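Local coordinates for protein alpha-1,4-endofucoidanase (PDB 6DLH) that probably hydrolyses alpha-1,4-linked fucose chains of sulfated fucoidans at internal positions, as a retaining glycoside hydrolase of family 107 that also binds calcium ions, at residues Ala222-Asp226 against Asp289-Gly293; Gln248-Gln252 against Ala284-Asp288; Leu315-Met319 against Val339-Phe343; Asn270-Arg276 against Gly293-Gly297. All coordinates share one frame; numbering follows the deposited sequence.

Interaction 1: Ala222-Asp226 against Asp289-Gly293; sequences AWCFD and DYTFG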
loop_
_atom_site.group_PDB
_atom_site.type_symbol
_atom_site.label_atom_id
_atom_site.label_comp_id
_atom_site.label_asym_id
_atom_site.label_seq_id
_atom_site.Cartn_x
_atom_site.Cartn_y
_atom_site.Cartn_z
ATOM N N ALA A 222 -10.879 -11.087 3.433
ATOM C CA ALA A 222 -11.459 -11.252 2.106
ATOM C C ALA A 222 -10.380 -11.063 1.051
ATOM O O ALA A 222 -9.449 -10.299 1.271
ATOM C CB ALA A 222 -12.588 -10.265 1.894
ATOM N N TRP A 223 -10.537 -11.773 -0.077
ATOM C CA TRP A 223 -9.714 -11.622 -1.265
ATOM C C TRP A 223 -10.622 -11.354 -2.466
ATOM O O TRP A 223 -11.590 -12.075 -2.680
ATOM C CB TRP A 223 -8.915 -12.908 -1.527
ATOM C CG TRP A 223 -7.943 -13.328 -0.467
ATOM C CD1 TRP A 223 -8.219 -14.024 0.672
ATOM C CD2 TRP A 223 -6.518 -13.131 -0.488
ATOM N NE1 TRP A 223 -7.066 -14.256 1.371
ATOM C CE2 TRP A 223 -6.007 -13.720 0.685
ATOM C CE3 TRP A 223 -5.630 -12.513 -1.376
ATOM C CZ2 TRP A 223 -4.648 -13.698 0.996
ATOM C CZ3 TRP A 223 -4.287 -12.487 -1.068
ATOM C CH2 TRP A 223 -3.807 -13.072 0.105
ATOM N N CYS A 224 -10.293 -10.352 -3.283
ATOM C CA CYS A 224 -11.023 -10.197 -4.531
ATOM C C CYS A 224 -10.042 -10.268 -5.697
ATOM O O CYS A 224 -9.072 -9.513 -5.723
ATOM C CB CYS A 224 -11.861 -8.920 -4.560
ATOM S SG CYS A 224 -10.899 -7.390 -4.408
ATOM N N PHE A 225 -10.318 -11.178 -6.647
ATOM C CA PHE A 225 -9.427 -11.447 -7.766
ATOM C C PHE A 225 -9.991 -10.838 -9.044
ATOM O O PHE A 225 -11.009 -11.291 -9.559
ATOM C CB PHE A 225 -9.208 -12.957 -7.932
ATOM C CG PHE A 225 -8.487 -13.605 -6.776
ATOM C CD1 PHE A 225 -7.103 -13.538 -6.677
ATOM C CD2 PHE A 225 -9.191 -14.270 -5.783
ATOM C CE1 PHE A 225 -6.438 -14.120 -5.605
ATOM C CE2 PHE A 225 -8.527 -14.846 -4.708
ATOM C CZ PHE A 225 -7.153 -14.770 -4.623
ATOM N N ASP A 226 -9.287 -9.830 -9.561
ATOM C CA ASP A 226 -9.692 -9.087 -10.738
ATOM C C ASP A 226 -9.222 -9.825 -11.990
ATOM O O ASP A 226 -8.325 -10.663 -11.911
ATOM C CB ASP A 226 -9.094 -7.680 -10.684
ATOM C CG ASP A 226 -9.799 -6.642 -11.539
ATOM O OD1 ASP A 226 -10.848 -6.974 -12.130
ATOM O OD2 ASP A 226 -9.293 -5.498 -11.593
ATOM N N ASP A 289 -17.407 -16.572 -2.416
ATOM C CA ASP A 289 -18.153 -16.367 -1.185
ATOM C C ASP A 289 -18.996 -15.103 -1.324
ATOM O O ASP A 289 -20.015 -14.965 -0.655
ATOM C CB ASP A 289 -17.230 -16.270 0.035
ATOM C CG ASP A 289 -16.469 -17.551 0.326
ATOM O OD1 ASP A 289 -17.098 -18.501 0.833
ATOM O OD2 ASP A 289 -15.262 -17.590 0.040
ATOM N N TYR A 290 -18.539 -14.178 -2.177
ATOM C CA TYR A 290 -19.287 -12.964 -2.476
ATOM C C TYR A 290 -19.066 -12.559 -3.928
ATOM O O TYR A 290 -18.127 -13.026 -4.574
ATOM C CB TYR A 290 -18.938 -11.834 -1.498
ATOM C CG TYR A 290 -17.541 -11.270 -1.574
ATOM C CD1 TYR A 290 -16.432 -12.014 -1.183
ATOM C CD2 TYR A 290 -17.327 -9.965 -1.988
ATOM C CE1 TYR A 290 -15.148 -11.491 -1.230
ATOM C CE2 TYR A 290 -16.050 -9.421 -2.034
ATOM C CZ TYR A 290 -14.960 -10.184 -1.649
ATOM O OH TYR A 290 -13.708 -9.644 -1.698
ATOM N N THR A 291 -19.944 -11.679 -4.421
ATOM C CA THR A 291 -19.834 -11.179 -5.780
ATOM C C THR A 291 -18.802 -10.063 -5.819
ATOM O O THR A 291 -18.863 -9.137 -5.014
ATOM C CB THR A 291 -21.186 -10.699 -6.323
ATOM O OG1 THR A 291 -21.654 -9.618 -5.516
ATOM C CG2 THR A 291 -22.218 -11.804 -6.347
ATOM N N PHE A 292 -17.863 -10.172 -6.765
ATOM C CA PHE A 292 -16.884 -9.129 -7.014
ATOM C C PHE A 292 -17.616 -7.804 -7.222
ATOM O O PHE A 292 -17.248 -6.780 -6.630
ATOM C CB PHE A 292 -16.019 -9.495 -8.221
ATOM C CG PHE A 292 -14.795 -8.638 -8.409
ATOM C CD1 PHE A 292 -14.869 -7.429 -9.084
ATOM C CD2 PHE A 292 -13.560 -9.051 -7.928
ATOM C CE1 PHE A 292 -13.737 -6.648 -9.267
ATOM C CE2 PHE A 292 -12.429 -8.269 -8.109
ATOM C CZ PHE A 292 -12.520 -7.067 -8.775
ATOM N N GLY A 293 -18.649 -7.849 -8.073
ATOM C CA GLY A 293 -19.627 -6.779 -8.209
ATOM C C GLY A 293 -19.066 -5.527 -8.880
ATOM O O GLY A 293 -19.304 -4.421 -8.418
#
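The carboxylate of Asp226 is held by polar groups at both oxygens, Asn270 ND2 on OD1 and Tyr147 OH on OD2, and it meets Phe292 across the contact. Asp226 OD1 lies 3.7 Å from Phe292 CZ, the carboxylate and ring planes 24° apart.

Tyr290 comes down on the same strand. Its hydroxyl is hydrogen-bonded to Glu145 OE2 and wedged against strand 222-226: Tyr290 OH lies 3.4 Å from Trp223 O, 3.5 Å from Cys224 CB and 3.8 Å from Ala222 CB. With chi1 at 67° the ring leaves between the backbone N and the carbonyl carbon, a crowded position that swings it across onto the strand.

Two residues on, Phe292 directs its ring to the strand, where it meets Cys224 to Asp226. Ring atom CE2 of Phe292 is 3.7 Å from Cys224 CB and 3.6 Å from Phe225 O, while Phe225 N sits at the ring edge, in its plane. The sulfur contact is looser and oblique: Cys224 SG is 5.0 Å from the Phe292 centroid and 49° off the normal.

Strand 222-226 runs parallel between strands 143-149 and 266-269 of the catalytic domain. Trp223 and Phe225 point away from this contact, and both touch Cys258 of helix 249-259.

Interaction 2: Gln248-Gln252 against Ala284-Asp288; sequences QRIYQ and ATLFD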
loop_
_atom_site.group_PDB
_atom_site.type_symbol
_atom_site.label_atom_id
_atom_site.label_comp_id
_atom_site.label_asym_id
_atom_site.label_seq_id
_atom_site.Cartn_x
_atom_site.Cartn_y
_atom_site.Cartn_z
ATOM N N GLN A 248 -13.358 -25.696 -13.062
ATOM C CA GLN A 248 -12.937 -24.533 -12.292
ATOM C C GLN A 248 -11.753 -24.892 -11.394
ATOM O O GLN A 248 -11.843 -24.766 -10.173
ATOM C CB GLN A 248 -14.100 -24.025 -11.437
ATOM C CG GLN A 248 -15.395 -23.809 -12.210
ATOM C CD GLN A 248 -16.513 -23.320 -11.324
ATOM O OE1 GLN A 248 -16.391 -23.259 -10.102
ATOM N NE2 GLN A 248 -17.626 -22.964 -11.944
ATOM N N ARG A 249 -10.643 -25.331 -12.002
ATOM C CA ARG A 249 -9.527 -25.856 -11.228
ATOM C C ARG A 249 -8.650 -24.706 -10.744
ATOM O O ARG A 249 -8.190 -24.720 -9.602
ATOM C CB ARG A 249 -8.724 -26.897 -12.017
ATOM C CG ARG A 249 -9.377 -28.272 -12.097
ATOM C CD ARG A 249 -9.483 -28.971 -10.755
ATOM N NE ARG A 249 -10.096 -30.290 -10.851
ATOM C CZ ARG A 249 -10.500 -31.016 -9.812
ATOM N NH1 ARG A 249 -11.055 -32.201 -10.006
ATOM N NH2 ARG A 249 -10.352 -30.558 -8.581
ATOM N N ILE A 250 -8.430 -23.723 -11.629
ATOM C CA ILE A 250 -7.696 -22.516 -11.289
ATOM C C ILE A 250 -8.449 -21.757 -10.196
ATOM O O ILE A 250 -7.837 -21.301 -9.233
ATOM C CB ILE A 250 -7.433 -21.650 -12.536
ATOM C CG1 ILE A 250 -6.877 -22.486 -13.693
ATOM C CG2 ILE A 250 -6.527 -20.479 -12.184
ATOM C CD1 ILE A 250 -6.605 -21.710 -14.963
ATOM N N TYR A 251 -9.779 -21.652 -10.340
ATOM C CA TYR A 251 -10.609 -21.015 -9.330
ATOM C C TYR A 251 -10.369 -21.682 -7.980
ATOM O O TYR A 251 -10.272 -21.000 -6.960
ATOM C CB TYR A 251 -12.081 -20.990 -9.754
ATOM C CG TYR A 251 -12.363 -20.066 -10.914
ATOM C CD1 TYR A 251 -12.560 -18.702 -10.724
ATOM C CD2 TYR A 251 -12.409 -20.551 -12.210
ATOM C CE1 TYR A 251 -12.805 -17.852 -11.793
ATOM C CE2 TYR A 251 -12.648 -19.713 -13.288
ATOM C CZ TYR A 251 -12.852 -18.361 -13.079
ATOM O OH TYR A 251 -13.078 -17.544 -14.151
ATOM N N GLN A 252 -10.241 -23.015 -8.010
ATOM C CA GLN A 252 -10.018 -23.834 -6.828
ATOM C C GLN A 252 -8.630 -23.564 -6.252
ATOM O O GLN A 252 -8.480 -23.405 -5.042
ATOM C CB GLN A 252 -10.149 -25.318 -7.173
ATOM C CG GLN A 252 -10.179 -26.217 -5.945
ATOM C CD GLN A 252 -10.418 -27.668 -6.285
ATOM O OE1 GLN A 252 -10.019 -28.144 -7.348
ATOM N NE2 GLN A 252 -11.068 -28.379 -5.373
ATOM N N ALA A 284 -22.136 -17.147 -9.384
ATOM C CA ALA A 284 -21.073 -17.615 -8.510
ATOM C C ALA A 284 -20.406 -18.860 -9.097
ATOM O O ALA A 284 -21.085 -19.776 -9.566
ATOM C CB ALA A 284 -21.647 -17.907 -7.145
ATOM N N THR A 285 -19.065 -18.882 -9.065
ATOM C CA THR A 285 -18.338 -20.128 -9.220
ATOM C C THR A 285 -18.482 -20.915 -7.921
ATOM O O THR A 285 -19.156 -20.468 -6.995
ATOM C CB THR A 285 -16.860 -19.905 -9.560
ATOM O OG1 THR A 285 -16.234 -19.285 -8.436
ATOM C CG2 THR A 285 -16.648 -19.103 -10.824
ATOM N N LEU A 286 -17.840 -22.087 -7.859
ATOM C CA LEU A 286 -17.881 -22.904 -6.656
ATOM C C LEU A 286 -17.011 -22.274 -5.566
ATOM O O LEU A 286 -16.994 -22.754 -4.436
ATOM C CB LEU A 286 -17.417 -24.325 -6.998
ATOM C CG LEU A 286 -18.378 -25.156 -7.854
ATOM C CD1 LEU A 286 -17.637 -26.271 -8.574
ATOM C CD2 LEU A 286 -19.525 -25.719 -7.025
ATOM N N PHE A 287 -16.312 -21.181 -5.901
ATOM C CA PHE A 287 -15.276 -20.662 -5.018
ATOM C C PHE A 287 -15.528 -19.201 -4.638
ATOM O O PHE A 287 -14.718 -18.607 -3.932
ATOM C CB PHE A 287 -13.885 -20.965 -5.591
ATOM C CG PHE A 287 -13.655 -22.435 -5.841
ATOM C CD1 PHE A 287 -13.438 -23.309 -4.785
ATOM C CD2 PHE A 287 -13.708 -22.954 -7.127
ATOM C CE1 PHE A 287 -13.257 -24.666 -5.013
ATOM C CE2 PHE A 287 -13.533 -24.311 -7.354
ATOM C CZ PHE A 287 -13.309 -25.165 -6.296
ATOM N N ASP A 288 -16.669 -18.648 -5.076
ATOM C CA ASP A 288 -17.090 -17.301 -4.720
ATOM C C ASP A 288 -17.877 -17.332 -3.412
ATOM O O ASP A 288 -18.891 -18.017 -3.311
ATOM C CB ASP A 288 -17.948 -16.685 -5.828
ATOM C CG ASP A 288 -17.154 -16.161 -7.009
ATOM O OD1 ASP A 288 -16.431 -15.148 -6.832
ATOM O OD2 ASP A 288 -17.271 -16.758 -8.098
#
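A type I beta turn, Thr285 to Asp288, packs on the first turn of helix 249-259, with Phe287 laid across Gln252 and Gln248 bonded to Leu286. Gln252 CA sits 3.5 Å from the Phe287 ring centroid and 11° off its normal, a CH-pi contact over the centre of the face. Gln252 CB also closes on Phe287 CZ at 3.3 Å. The opposite face of the ring carries Leu286 CB, so the aromatic group is sandwiched between helix and turn. Tyr251 CB lies 3.7 Å from Phe287 CD2.

Gln248 occupies the N-cap position, yet its side chain reaches away from the helix: extended beyond CG, it brings OE1 to Leu286 N at 2.9 Å. The N-H...O angle of 172° is nearly straight, and the donor lies on a lone pair in the carbonyl plane.

Inside the turn, Thr285 OG1 accepts from Phe287 N at 3.2 Å, an ST turn, and donates to Asp288 OD2, which also takes Thr285 N on its anti lone pair. These bonds fix the rotation of Thr285, whose CG2 points over one face of the Tyr251 ring, 4.2 Å from the centroid and 15° off the normal. Tyr251 OH in turn is hydrogen-bonded to Asn271 OD1.

Interaction 3: Leu315-Met319 against Val339-Phe343; sequences LVVFM and VAHFF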
loop_
_atom_site.group_PDB
_atom_site.type_symbol
_atom_site.label_atom_id
_atom_site.label_comp_id
_atom_site.label_asym_id
_atom_site.label_seq_id
_atom_site.Cartn_x
_atom_site.Cartn_y
_atom_site.Cartn_z
ATOM N N LEU A 315 -28.617 -2.166 -9.558
ATOM C CA LEU A 315 -27.779 -3.181 -8.936
ATOM C C LEU A 315 -27.886 -3.054 -7.416
ATOM O O LEU A 315 -27.986 -4.048 -6.703
ATOM C CB LEU A 315 -26.331 -3.019 -9.420
ATOM C CG LEU A 315 -25.319 -4.060 -8.926
ATOM C CD1 LEU A 315 -24.133 -4.142 -9.882
ATOM C CD2 LEU A 315 -24.822 -3.729 -7.525
ATOM N N VAL A 316 -27.862 -1.814 -6.931
ATOM C CA VAL A 316 -27.918 -1.553 -5.506
ATOM C C VAL A 316 -29.308 -1.913 -4.973
ATOM O O VAL A 316 -29.423 -2.516 -3.907
ATOM C CB VAL A 316 -27.478 -0.100 -5.240
ATOM C CG1 VAL A 316 -28.457 0.726 -4.439
ATOM C CG2 VAL A 316 -26.064 -0.002 -4.697
ATOM N N VAL A 317 -30.359 -1.605 -5.752
ATOM C CA VAL A 317 -31.717 -1.959 -5.371
ATOM C C VAL A 317 -31.847 -3.481 -5.335
ATOM O O VAL A 317 -32.475 -4.016 -4.425
ATOM C CB VAL A 317 -32.771 -1.288 -6.280
ATOM C CG1 VAL A 317 -34.173 -1.830 -6.031
ATOM C CG2 VAL A 317 -32.758 0.218 -6.103
ATOM N N PHE A 318 -31.214 -4.169 -6.298
ATOM C CA PHE A 318 -31.193 -5.628 -6.331
ATOM C C PHE A 318 -30.671 -6.205 -5.012
ATOM O O PHE A 318 -31.150 -7.242 -4.552
ATOM C CB PHE A 318 -30.344 -6.147 -7.496
ATOM C CG PHE A 318 -30.406 -7.643 -7.709
ATOM C CD1 PHE A 318 -31.380 -8.209 -8.522
ATOM C CD2 PHE A 318 -29.498 -8.490 -7.096
ATOM C CE1 PHE A 318 -31.445 -9.582 -8.718
ATOM C CE2 PHE A 318 -29.564 -9.865 -7.284
ATOM C CZ PHE A 318 -30.534 -10.410 -8.095
ATOM N N MET A 319 -29.654 -5.548 -4.436
ATOM C CA MET A 319 -29.037 -5.994 -3.197
ATOM C C MET A 319 -30.040 -5.845 -2.055
ATOM O O MET A 319 -30.143 -6.718 -1.200
ATOM C CB MET A 319 -27.767 -5.190 -2.892
ATOM C CG MET A 319 -26.588 -5.575 -3.770
ATOM S SD MET A 319 -25.159 -4.466 -3.626
ATOM C CE MET A 319 -24.700 -4.702 -1.913
ATOM N N VAL A 339 -22.886 -13.792 -0.856
ATOM C CA VAL A 339 -23.323 -12.475 -0.423
ATOM C C VAL A 339 -23.262 -11.491 -1.595
ATOM O O VAL A 339 -22.309 -11.479 -2.371
ATOM C CB VAL A 339 -22.493 -12.000 0.787
ATOM C CG1 VAL A 339 -22.708 -10.520 1.095
ATOM C CG2 VAL A 339 -22.780 -12.860 2.018
ATOM N N ALA A 340 -24.308 -10.671 -1.719
ATOM C CA ALA A 340 -24.339 -9.643 -2.744
ATOM C C ALA A 340 -23.393 -8.519 -2.331
ATOM O O ALA A 340 -23.505 -7.992 -1.229
ATOM C CB ALA A 340 -25.752 -9.150 -2.927
ATOM N N HIS A 341 -22.459 -8.169 -3.221
ATOM C CA HIS A 341 -21.484 -7.136 -2.916
ATOM C C HIS A 341 -21.201 -6.296 -4.159
ATOM O O HIS A 341 -21.187 -6.809 -5.273
ATOM C CB HIS A 341 -20.218 -7.765 -2.312
ATOM C CG HIS A 341 -18.996 -6.918 -2.438
ATOM N ND1 HIS A 341 -18.204 -6.927 -3.574
ATOM C CD2 HIS A 341 -18.431 -6.039 -1.587
ATOM C CE1 HIS A 341 -17.199 -6.091 -3.413
ATOM N NE2 HIS A 341 -17.310 -5.541 -2.197
ATOM N N PHE A 342 -20.945 -5.003 -3.941
ATOM C CA PHE A 342 -20.798 -4.034 -5.016
ATOM C C PHE A 342 -19.439 -3.352 -4.866
ATOM O O PHE A 342 -19.036 -3.059 -3.739
ATOM C CB PHE A 342 -21.993 -3.070 -4.970
ATOM C CG PHE A 342 -22.132 -2.074 -6.099
ATOM C CD1 PHE A 342 -21.657 -2.348 -7.373
ATOM C CD2 PHE A 342 -22.789 -0.870 -5.894
ATOM C CE1 PHE A 342 -21.807 -1.429 -8.406
ATOM C CE2 PHE A 342 -22.952 0.044 -6.926
ATOM C CZ PHE A 342 -22.469 -0.239 -8.183
ATOM N N PHE A 343 -18.749 -3.120 -6.002
ATOM C CA PHE A 343 -17.470 -2.417 -6.035
ATOM C C PHE A 343 -17.560 -1.152 -6.891
ATOM O O PHE A 343 -16.899 -1.047 -7.923
ATOM C CB PHE A 343 -16.338 -3.334 -6.519
ATOM C CG PHE A 343 -14.932 -2.841 -6.268
ATOM C CD1 PHE A 343 -14.686 -1.691 -5.525
ATOM C CD2 PHE A 343 -13.841 -3.546 -6.753
ATOM C CE1 PHE A 343 -13.390 -1.257 -5.281
ATOM C CE2 PHE A 343 -12.543 -3.125 -6.494
ATOM C CZ PHE A 343 -12.317 -1.974 -5.771
#
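One face of the Phe342 ring is covered by Leu315 CD2, which stands 3.6 Å from the centroid and 21° off the normal, displaced toward the rim. Val316 CG2 approaches the same ring obliquely, 3.6 Å from Phe342 CD2, and the two side chains cross at about a right angle. Successive helix residues therefore hold the ring by two different methyl groups, one CH-pi over the face and the other set obliquely by CD2 and CE2. The ring is put there by a chi1 of -173°, which turns CG of Phe342 to the far side from its own N and sends it from the strand toward the helix.

One helical turn on from Leu315, Met319 lies against the base of that ring. Its SD is 3.7 Å from Phe342 CB, and its CG meets Ala340 CB at 3.8 Å. A bend at chi3 (63°) turns the terminal methyl toward Ala340 O, leaving Met319 CE 3.6 Å from that oxygen. No hydrogen bond joins the two segments; the contact is apolar.

Helix 307-321 thus packs on one side of strand 341-342, which pairs with strand 377-379. His341 points away from the helix, bonded to Thr291 O through ND1 and to Thr379 OG1 through NE2, while Val316 also touches helix 361-372.

Interaction 4: Asn270-Arg276 against Gly293-Gly297; sequences NNSVGDR and GHPFG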
loop_
_atom_site.group_PDB
_atom_site.type_symbol
_atom_site.label_atom_id
_atom_site.label_comp_id
_atom_site.label_asym_id
_atom_site.label_seq_id
_atom_site.Cartn_x
_atom_site.Cartn_y
_atom_site.Cartn_z
ATOM N N ASN A 270 -13.569 -11.647 -10.325
ATOM C CA ASN A 270 -14.192 -10.780 -11.311
ATOM C C ASN A 270 -14.389 -11.548 -12.617
ATOM O O ASN A 270 -13.454 -11.672 -13.411
ATOM C CB ASN A 270 -13.378 -9.515 -11.574
ATOM C CG ASN A 270 -14.090 -8.552 -12.502
ATOM O OD1 ASN A 270 -15.232 -8.790 -12.900
ATOM N ND2 ASN A 270 -13.431 -7.461 -12.851
ATOM N N ASN A 271 -15.618 -12.031 -12.835
ATOM C CA ASN A 271 -15.992 -12.683 -14.083
ATOM C C ASN A 271 -16.951 -11.787 -14.870
ATOM O O ASN A 271 -17.833 -12.280 -15.578
ATOM C CB ASN A 271 -16.577 -14.080 -13.849
ATOM C CG ASN A 271 -15.589 -15.070 -13.265
ATOM O OD1 ASN A 271 -14.451 -15.166 -13.724
ATOM N ND2 ASN A 271 -16.009 -15.793 -12.239
ATOM N N SER A 272 -16.748 -10.465 -14.760
ATOM C CA SER A 272 -17.474 -9.459 -15.523
ATOM C C SER A 272 -18.813 -9.109 -14.877
ATOM O O SER A 272 -19.321 -9.827 -14.012
ATOM C CB SER A 272 -17.645 -9.852 -16.977
ATOM O OG SER A 272 -16.381 -9.915 -17.622
ATOM N N VAL A 273 -19.370 -7.977 -15.321
ATOM C CA VAL A 273 -20.664 -7.496 -14.864
ATOM C C VAL A 273 -21.752 -8.462 -15.341
ATOM O O VAL A 273 -21.581 -9.152 -16.345
ATOM C CB VAL A 273 -20.913 -6.053 -15.349
ATOM C CG1 VAL A 273 -21.107 -5.961 -16.864
ATOM C CG2 VAL A 273 -22.061 -5.385 -14.606
ATOM N N GLY A 274 -22.865 -8.520 -14.599
ATOM C CA GLY A 274 -24.007 -9.328 -14.997
ATOM C C GLY A 274 -24.866 -8.648 -16.061
ATOM O O GLY A 274 -24.351 -8.063 -17.008
ATOM N N ASP A 275 -26.185 -8.703 -15.856
ATOM C CA ASP A 275 -27.170 -8.383 -16.877
ATOM C C ASP A 275 -28.167 -7.353 -16.342
ATOM O O ASP A 275 -28.766 -7.552 -15.284
ATOM C CB ASP A 275 -27.864 -9.672 -17.326
ATOM C CG ASP A 275 -29.031 -9.487 -18.281
ATOM O OD1 ASP A 275 -29.124 -8.414 -18.922
ATOM O OD2 ASP A 275 -29.838 -10.430 -18.388
ATOM N N ARG A 276 -28.360 -6.270 -17.109
ATOM C CA ARG A 276 -29.296 -5.204 -16.776
ATOM C C ARG A 276 -30.738 -5.709 -16.850
ATOM O O ARG A 276 -31.640 -5.087 -16.294
ATOM C CB ARG A 276 -29.123 -4.020 -17.736
ATOM C CG ARG A 276 -29.799 -4.207 -19.088
ATOM C CD ARG A 276 -29.427 -3.143 -20.108
ATOM N NE ARG A 276 -30.121 -3.352 -21.375
ATOM C CZ ARG A 276 -29.713 -4.182 -22.333
ATOM N NH1 ARG A 276 -28.519 -4.751 -22.258
ATOM N NH2 ARG A 276 -30.509 -4.452 -23.353
ATOM N N GLY A 293 -18.649 -7.849 -8.073
ATOM C CA GLY A 293 -19.627 -6.779 -8.209
ATOM C C GLY A 293 -19.066 -5.527 -8.880
ATOM O O GLY A 293 -19.304 -4.421 -8.418
ATOM N N HIS A 294 -18.333 -5.713 -9.980
ATOM C CA HIS A 294 -17.882 -4.626 -10.833
ATOM C C HIS A 294 -19.110 -3.901 -11.393
ATOM O O HIS A 294 -20.083 -4.542 -11.782
ATOM C CB HIS A 294 -17.015 -5.235 -11.936
ATOM C CG HIS A 294 -16.230 -4.270 -12.755
ATOM N ND1 HIS A 294 -16.784 -3.586 -13.828
ATOM C CD2 HIS A 294 -14.919 -3.934 -12.722
ATOM C CE1 HIS A 294 -15.856 -2.840 -14.395
ATOM N NE2 HIS A 294 -14.705 -3.039 -13.740
ATOM N N PRO A 295 -19.127 -2.550 -11.436
ATOM C CA PRO A 295 -20.265 -1.825 -12.002
ATOM C C PRO A 295 -20.394 -1.966 -13.520
ATOM O O PRO A 295 -19.443 -2.328 -14.207
ATOM C CB PRO A 295 -20.006 -0.363 -11.603
ATOM C CG PRO A 295 -18.519 -0.283 -11.357
ATOM C CD PRO A 295 -18.091 -1.660 -10.896
ATOM N N PHE A 296 -21.592 -1.672 -14.036
ATOM C CA PHE A 296 -21.794 -1.541 -15.466
ATOM C C PHE A 296 -21.035 -0.317 -15.975
ATOM O O PHE A 296 -20.815 0.638 -15.231
ATOM C CB PHE A 296 -23.283 -1.380 -15.762
ATOM C CG PHE A 296 -24.126 -2.595 -15.474
ATOM C CD1 PHE A 296 -24.379 -3.528 -16.471
ATOM C CD2 PHE A 296 -24.687 -2.790 -14.220
ATOM C CE1 PHE A 296 -25.175 -4.635 -16.210
ATOM C CE2 PHE A 296 -25.480 -3.896 -13.960
ATOM C CZ PHE A 296 -25.718 -4.825 -14.953
ATOM N N GLY A 297 -20.655 -0.353 -17.256
ATOM C CA GLY A 297 -19.907 0.731 -17.870
ATOM C C GLY A 297 -18.408 0.451 -17.840
ATOM O O GLY A 297 -17.934 -0.372 -17.065
HETATM O O HOH W 1 -17.732 -8.235 -11.361
#
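Val273 lays its CG2 methyl over the centre of the Phe296 ring, 3.4 Å from the centroid and only 6° off the normal, a CH-pi contact close to perpendicular. The same Val273 CG2 is 3.5 Å from His294 O. Of the two methyl branches it is the one trans to the Val273 backbone N, the orientation that drives it straight onto the ring. Backbone atoms also meet the ring: Gly274 O comes to Phe296 CE1 at 3.6 Å, and Asp275 C lies at the ring edge, near its plane.

At the other end, Asn270 ND2 lies 3.8 Å from His294 CD2, amide and ring planes 21° apart; Asn270 ND2 itself donates to Asp226 OD1. A water bridges the segments here, accepting from His294 N at 2.9 Å and donating to Asn270 OD1 at 3.0 Å, with a weak further bond to Ser272 O. The imidazole is steadied from its own segment, His294 ND1 donating to Pro295 O at 3.0 Å with the acceptor tilted 26° from the ring plane.

Asn270 OD1 also accepts from Ser272 N, which makes an Asx turn directly after strand 266-269. Loops after the C-terminal ends of the parallel strands are where alpha/beta-barrel hydrolases build their active sites, consistent with the resemblance to GH29 enzymes.

From the N terminus, strand 222-226 comes first, and interaction 1 closes its loop at 289-293. Interaction 2 is nested within that loop, joining the start of helix 249-259 to the turn at 284-288. Interaction 4 opens at 270-276, inside interaction 2, and closes after it, so these two cross; they touch where Thr285 CG2 packs on Asn271 ND2. Interactions 1 and 4 share Gly293 and end on one continuous stretch. Interaction 3 follows in series, tying helix 307-321 to strand 341-342, and Gly293 O reaches Phe343 N at 2.8 Å. Together they join the long segment after outermost strand 266-269 to its neighbour 222-226 and to the other outermost strand, 341-342.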